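Local atomic coordinates of PKS_KS domain-containing protein (Photorhabdus luminescens subsp. laumondii, PDB entry 6SMO), a protein that probably extends acyl or polyketide chains by carbon-carbon bond formation, as a 3-oxoacyl-[acyl-carrier-protein] synthase of the thiolase-like superfamily. Residues 367-371 and 372-376; 150-154 and 155-159; 111-115 and 116-120. All coordinates share one frame; numbering follows the deposited sequence.

In chain order contact 3 (111-120) comes first, then contact 2 (150-159), then contact 1 (367-376), and all three belong to the ketosynthase fold. Contact 1 is the buried one, its centre about 4 Å from that of the chain; it supplies H369 and L371 to the pocket that holds the polyketone LKZ. The other two are turns at the surface, centred about 35 Å (contact 2) and 26 Å (contact 3) from the chain centre. Centre to centre, contact 1 is about 34 Å from contact 2 and 28 Å from contact 3, while contacts 2 and 3 are about 44 Å apart. Contact 2 meets a neighbouring protein chain; no other protein chain of the assembly touches contact 3.

Contact 1 of 3, residues 367-371 and 372-376; sequences TGHAL and AAANA. With LKZ (3,5,7,9,11-pentakis(oxidanylidene)dodecanal), chain H.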
# COMPACT_ATOMS: atom_id res chain seq x y z
N THR B 367 2.30 -7.66 21.21
CA THR B 367 3.19 -6.87 20.32
C THR B 367 2.64 -5.45 20.10
O THR B 367 3.46 -4.54 19.87
CB THR B 367 3.37 -7.55 18.96
OG1 THR B 367 2.08 -7.90 18.46
CG2 THR B 367 4.25 -8.78 19.03
N GLY B 368 1.31 -5.28 20.16
CA GLY B 368 0.63 -4.06 19.67
C GLY B 368 0.49 -4.11 18.16
O GLY B 368 0.70 -5.19 17.59
N HIS B 369 0.16 -2.97 17.55
CA HIS B 369 -0.12 -2.89 16.09
C HIS B 369 1.01 -2.17 15.35
O HIS B 369 1.17 -0.97 15.53
CB HIS B 369 -1.49 -2.25 15.87
CG HIS B 369 -2.09 -2.53 14.53
ND1 HIS B 369 -1.39 -3.13 13.52
CD2 HIS B 369 -3.30 -2.27 14.02
CE1 HIS B 369 -2.14 -3.24 12.46
NE2 HIS B 369 -3.32 -2.72 12.74
N ALA B 370 1.71 -2.91 14.49
CA ALA B 370 2.85 -2.40 13.68
C ALA B 370 2.40 -2.17 12.24
O ALA B 370 3.25 -2.16 11.37
CB ALA B 370 4.01 -3.36 13.77
N LEU B 371 1.09 -2.05 12.03
CA LEU B 371 0.47 -1.79 10.70
C LEU B 371 0.83 -2.91 9.74
O LEU B 371 0.43 -4.04 9.99
CB LEU B 371 0.86 -0.41 10.17
CG LEU B 371 0.94 0.72 11.20
CD1 LEU B 371 1.20 2.05 10.52
CD2 LEU B 371 -0.31 0.80 12.05
N ALA B 372 1.52 -2.59 8.64
CA ALA B 372 1.94 -3.58 7.63
C ALA B 372 2.87 -4.61 8.27
O ALA B 372 2.69 -5.80 8.01
CB ALA B 372 2.65 -2.87 6.51
N ALA B 373 3.76 -4.16 9.15
CA ALA B 373 4.74 -5.05 9.83
C ALA B 373 4.04 -6.13 10.68
O ALA B 373 4.60 -7.21 10.78
CB ALA B 373 5.73 -4.24 10.61
N ALA B 374 2.88 -5.82 11.27
CA ALA B 374 2.12 -6.76 12.12
C ALA B 374 1.75 -8.02 11.35
O ALA B 374 1.81 -9.08 11.94
CB ALA B 374 0.88 -6.08 12.64
N ASN B 375 1.39 -7.90 10.07
CA ASN B 375 1.04 -9.09 9.26
C ASN B 375 2.23 -10.05 9.17
O ASN B 375 2.02 -11.24 9.36
CB ASN B 375 0.66 -8.71 7.83
CG ASN B 375 -0.49 -7.74 7.78
OD1 ASN B 375 -1.35 -7.75 8.64
ND2 ASN B 375 -0.50 -6.90 6.76
N ALA B 376 3.41 -9.51 8.89
CA ALA B 376 4.68 -10.25 8.70
C ALA B 376 5.12 -10.88 10.03
O ALA B 376 5.48 -12.07 10.01
CB ALA B 376 5.74 -9.33 8.15
C4 LKZ H . -0.74 8.04 8.98
C5 LKZ H . -0.92 7.40 7.63
C6 LKZ H . -0.36 5.99 7.44
C7 LKZ H . -1.51 5.02 7.31
C8 LKZ H . -1.24 3.54 7.02
C10 LKZ H . -4.56 0.16 9.23
C22 LKZ H . 0.45 8.98 8.89
C11 LKZ H . -3.34 -0.44 9.88
O19 LKZ H . -3.14 -0.39 11.08
C3 LKZ H . -4.00 0.94 8.06
O23 LKZ H . -4.42 0.75 6.93
C2 LKZ H . -2.80 1.86 8.33
C9 LKZ H . -2.57 2.80 7.15
O20 LKZ H . -3.47 3.04 6.36
O21 LKZ H . -2.65 5.41 7.49
O22 LKZ H . -1.47 8.01 6.73
O24 LKZ H . 0.33 10.17 8.68
C23 LKZ H . 1.81 8.33 9.09
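H369 and A374 meet where the loop 367-371 folds back on the start of helix 372-388: ring atom ND1 of H369 lies 3.8 Å from the CB of A374. The imidazole is placed by a chi1 of -160°, which sets CG opposite the backbone N; the ring runs on past A374 and brings NE2 of H369 within 2.9 Å of O19 of LKZ, which lies oblique to the ring. The CD2 methyl of L371 lies 3.2 Å from the same O19 of LKZ. With chi1 -38° the CG of L371 stays beside the backbone N, and it is CD2, rather than CD1, that meets the ligand. A370 turns its methyl toward the helix, with A370 CB 3.7 Å from A373 CB. A second methyl contact sets A370 CB 4.3 Å from A374 CB. Two weak bonds join the backbones, A373 N to A370 O (3.0 Å) and A374 N to L371 O (3.3 Å). Beyond the contact, the H369 ring meets the rings of F258 and H332, and the ND2 of N375 bonds to C191 O. The neighbourhood of H369, H332 and C191 is consistent with the Cys-His-His active site of ketosynthases. Chemically, O19 is the oxygen of the terminal C11 carbonyl, a polar end in a mixed pocket, near a histidine nitrogen that may interact with it and close to a leucine methyl.

Contact 2 of 3, residues 150-154 and 155-159; sequences ENIHP and DLIKS
H153 and L156 close the first of two overlapping type I beta-turns, in which the backbone N of L156 bonds weakly to the O of H153 at 3.4 Å. The second follows one residue later, I157 N to P154 O, also weak, at 3.4 Å. The assignment rests on P154, D155 and L156, whose phi and psi angles are all helical in sign and size, and the pair forms a compact bend in the loop between helices 134-144 and 169-178.

The H153 side chain can be traced outward from this bend. Its CB touches both later residues: OD1 of D155 at 3.5 Å and CD1 of L156 at 3.9 Å. A chi1 of -71° then sends CG away from the carbonyl carbon, and the ring leaves the turn toward the earlier part of the loop. ND1 still has the carboxylate beside it, with OD1 of D155 4.1 Å off, too far for contact. D155 gets there because its chi1 of 59° tucks CG between its own N and carbonyl carbon; the two side chains run side by side, ring and carboxylate planes 32° apart. On the other side of the ring, CD2 faces the backbone O of N151, which lies in the ring plane at its edge. At the tip, NE2 of H153 donates a weak bond to OE2 of E150 at 3.2 Å.

I144 of helix 134-144 underlies I152, L156 and I157. The Ketoacyl_synth_N domain-containing protein, a neighbouring chain, adds N196 against both isoleucines, and K200 of that chain bonds weakly to I157 O. Between those isoleucines, the CD1 of I157 comes 4.3 Å from the CG2 of I152.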
# COMPACT_ATOMS: atom_id res chain seq x y z
N GLU B 150 8.20 28.74 10.62
CA GLU B 150 8.45 29.55 9.40
C GLU B 150 8.13 28.73 8.14
O GLU B 150 7.72 27.56 8.28
CB GLU B 150 9.91 30.02 9.38
CG GLU B 150 10.30 30.85 10.59
CD GLU B 150 11.74 31.33 10.58
OE1 GLU B 150 11.99 32.44 11.11
OE2 GLU B 150 12.61 30.61 10.06
N ASN B 151 8.31 29.34 6.97
CA ASN B 151 8.23 28.68 5.64
C ASN B 151 9.47 27.78 5.47
O ASN B 151 10.37 27.84 6.33
CB ASN B 151 8.13 29.69 4.49
CG ASN B 151 6.79 30.40 4.45
OD1 ASN B 151 6.05 30.40 5.42
ND2 ASN B 151 6.48 31.01 3.31
N ILE B 152 9.50 26.98 4.39
CA ILE B 152 10.61 26.03 4.09
C ILE B 152 11.83 26.82 3.60
O ILE B 152 11.68 27.61 2.64
CB ILE B 152 10.16 24.97 3.07
CG1 ILE B 152 9.18 23.97 3.70
CG2 ILE B 152 11.35 24.26 2.44
CD1 ILE B 152 8.34 23.21 2.71
N HIS B 153 12.99 26.61 4.24
CA HIS B 153 14.32 27.15 3.85
C HIS B 153 14.97 26.19 2.85
O HIS B 153 15.31 25.07 3.23
CB HIS B 153 15.20 27.35 5.09
CG HIS B 153 14.79 28.48 5.97
ND1 HIS B 153 15.71 29.33 6.55
CD2 HIS B 153 13.57 28.91 6.36
CE1 HIS B 153 15.07 30.23 7.27
NE2 HIS B 153 13.76 29.99 7.17
N PRO B 154 15.15 26.57 1.57
CA PRO B 154 15.75 25.68 0.58
C PRO B 154 17.18 25.23 0.93
O PRO B 154 17.52 24.10 0.64
CB PRO B 154 15.79 26.52 -0.71
CG PRO B 154 14.73 27.59 -0.50
CD PRO B 154 14.76 27.87 0.99
N ASP B 155 17.97 26.12 1.55
CA ASP B 155 19.42 25.91 1.85
C ASP B 155 19.59 24.78 2.88
O ASP B 155 20.62 24.08 2.80
CB ASP B 155 20.09 27.20 2.32
CG ASP B 155 19.48 27.81 3.57
OD1 ASP B 155 18.25 27.99 3.59
OD2 ASP B 155 20.24 28.09 4.52
N LEU B 156 18.64 24.62 3.81
CA LEU B 156 18.74 23.65 4.94
C LEU B 156 18.46 22.22 4.45
O LEU B 156 18.79 21.28 5.21
CB LEU B 156 17.77 24.04 6.06
CG LEU B 156 18.23 25.19 6.96
CD1 LEU B 156 17.12 25.58 7.93
CD2 LEU B 156 19.49 24.82 7.74
N ILE B 157 17.87 22.04 3.26
CA ILE B 157 17.58 20.70 2.66
C ILE B 157 18.91 20.04 2.30
O ILE B 157 19.59 20.53 1.38
CB ILE B 157 16.64 20.80 1.44
CG1 ILE B 157 15.30 21.45 1.80
CG2 ILE B 157 16.44 19.44 0.80
CD1 ILE B 157 14.53 21.96 0.60
N LYS B 158 19.26 18.95 3.00
CA LYS B 158 20.51 18.17 2.79
C LYS B 158 20.31 17.18 1.64
O LYS B 158 19.15 16.90 1.29
CB LYS B 158 20.91 17.44 4.07
CG LYS B 158 21.50 18.33 5.16
CD LYS B 158 22.92 18.77 4.88
CE LYS B 158 23.49 19.66 5.96
NZ LYS B 158 24.93 19.95 5.73
N SER B 159 21.42 16.68 1.08
CA SER B 159 21.46 15.66 -0.00
C SER B 159 20.91 14.32 0.52
O SER B 159 20.29 13.59 -0.28
CB SER B 159 22.86 15.51 -0.54
OG SER B 159 22.89 14.58 -1.62

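Contact 3 of 3, residues 111-115 and 116-120; sequences ANLRP and SDIDG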
# COMPACT_ATOMS: atom_id res chain seq x y z
N ALA B 111 17.60 -19.66 6.99
CA ALA B 111 17.31 -20.44 5.76
C ALA B 111 18.54 -21.23 5.32
O ALA B 111 18.36 -22.23 4.59
CB ALA B 111 16.83 -19.52 4.66
N ASN B 112 19.74 -20.79 5.72
CA ASN B 112 21.05 -21.39 5.35
C ASN B 112 21.27 -21.20 3.84
O ASN B 112 21.61 -22.18 3.15
CB ASN B 112 21.14 -22.86 5.77
CG ASN B 112 22.54 -23.42 5.71
OD1 ASN B 112 23.52 -22.68 5.69
ND2 ASN B 112 22.66 -24.74 5.68
N LEU B 113 21.07 -19.97 3.36
CA LEU B 113 21.31 -19.56 1.95
C LEU B 113 22.65 -18.83 1.86
O LEU B 113 22.93 -17.98 2.73
CB LEU B 113 20.16 -18.66 1.47
CG LEU B 113 18.87 -19.38 1.08
CD1 LEU B 113 17.72 -18.39 0.95
CD2 LEU B 113 19.05 -20.16 -0.21
N ARG B 114 23.44 -19.14 0.83
CA ARG B 114 24.78 -18.54 0.57
C ARG B 114 24.96 -18.36 -0.94
O ARG B 114 24.33 -19.07 -1.72
CB ARG B 114 25.88 -19.41 1.19
CG ARG B 114 25.84 -20.88 0.80
CD ARG B 114 26.49 -21.77 1.84
NE ARG B 114 26.33 -23.19 1.55
CZ ARG B 114 27.22 -23.96 0.91
NH1 ARG B 114 26.95 -25.24 0.71
NH2 ARG B 114 28.37 -23.46 0.48
N PRO B 115 25.81 -17.40 -1.38
CA PRO B 115 26.01 -17.12 -2.80
C PRO B 115 25.99 -18.34 -3.74
O PRO B 115 25.46 -18.23 -4.83
CB PRO B 115 27.40 -16.47 -2.80
CG PRO B 115 27.43 -15.69 -1.50
CD PRO B 115 26.61 -16.51 -0.52
N SER B 116 26.58 -19.47 -3.30
CA SER B 116 26.64 -20.75 -4.05
C SER B 116 25.23 -21.25 -4.38
O SER B 116 24.98 -21.61 -5.54
CB SER B 116 27.41 -21.79 -3.27
OG SER B 116 28.65 -21.27 -2.82
N ASP B 117 24.34 -21.27 -3.38
CA ASP B 117 22.94 -21.77 -3.49
C ASP B 117 22.08 -20.78 -4.28
O ASP B 117 21.21 -21.24 -5.05
CB ASP B 117 22.32 -22.01 -2.11
CG ASP B 117 22.95 -23.15 -1.32
OD1 ASP B 117 23.30 -24.17 -1.95
OD2 ASP B 117 23.08 -23.00 -0.09
N ILE B 118 22.30 -19.47 -4.09
CA ILE B 118 21.44 -18.38 -4.63
C ILE B 118 21.77 -18.16 -6.11
O ILE B 118 22.95 -17.90 -6.42
CB ILE B 118 21.60 -17.08 -3.82
CG1 ILE B 118 21.32 -17.29 -2.33
CG2 ILE B 118 20.74 -15.97 -4.40
CD1 ILE B 118 21.92 -16.22 -1.44
N ASP B 119 20.76 -18.27 -6.98
CA ASP B 119 20.81 -17.82 -8.40
C ASP B 119 20.10 -16.46 -8.50
O ASP B 119 18.86 -16.43 -8.33
CB ASP B 119 20.17 -18.86 -9.33
CG ASP B 119 20.19 -18.48 -10.81
OD1 ASP B 119 21.09 -17.71 -11.20
OD2 ASP B 119 19.31 -18.95 -11.54
N GLY B 120 20.86 -15.40 -8.76
CA GLY B 120 20.39 -13.99 -8.74
C GLY B 120 19.16 -13.78 -9.60
O GLY B 120 18.23 -13.10 -9.12
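The carbonyl oxygen of R114 is gripped by two successive backbone N-H groups, D117 N at 2.8 Å and I118 N at 3.1 Å. The bond from I118 is the straighter, 156° at the hydrogen, whereas that from D117 is bent and weak. Sharing one acceptor this way nests a beta-turn (114-117) inside an alpha-turn (114-118). Apolar atoms lie beside the same oxygen, with the CG1 of I118 3.5 Å from R114 O, and the CD1 of I118 goes on to meet the CB of L113 at 4.2 Å. L113 also uses CD2, which lies 4.2 Å from the CB of D117.

Just upstream, helix 95-111 ends in a Schellman motif: N112 is its C-prime residue with positive phi, and L113 N bonds back to M108 O. The turn therefore follows directly on a capped helix end, whose carbonyl A111 O is bonded by R278.

R114 and D117 carry the charges. A chi1 of 52° wedges CG of R114 between its own N and carbonyl carbon, and the chain extends from there to NE, passing OD2 of D117 with CG at 3.6 Å. The salt bridge, R114 NE to D117 OD2, is long at 3.6 Å; the oxygen stands well out of the guanidinium plane, and the two planar groups are turned 80° apart, so attraction between charges acts without a directed N-H.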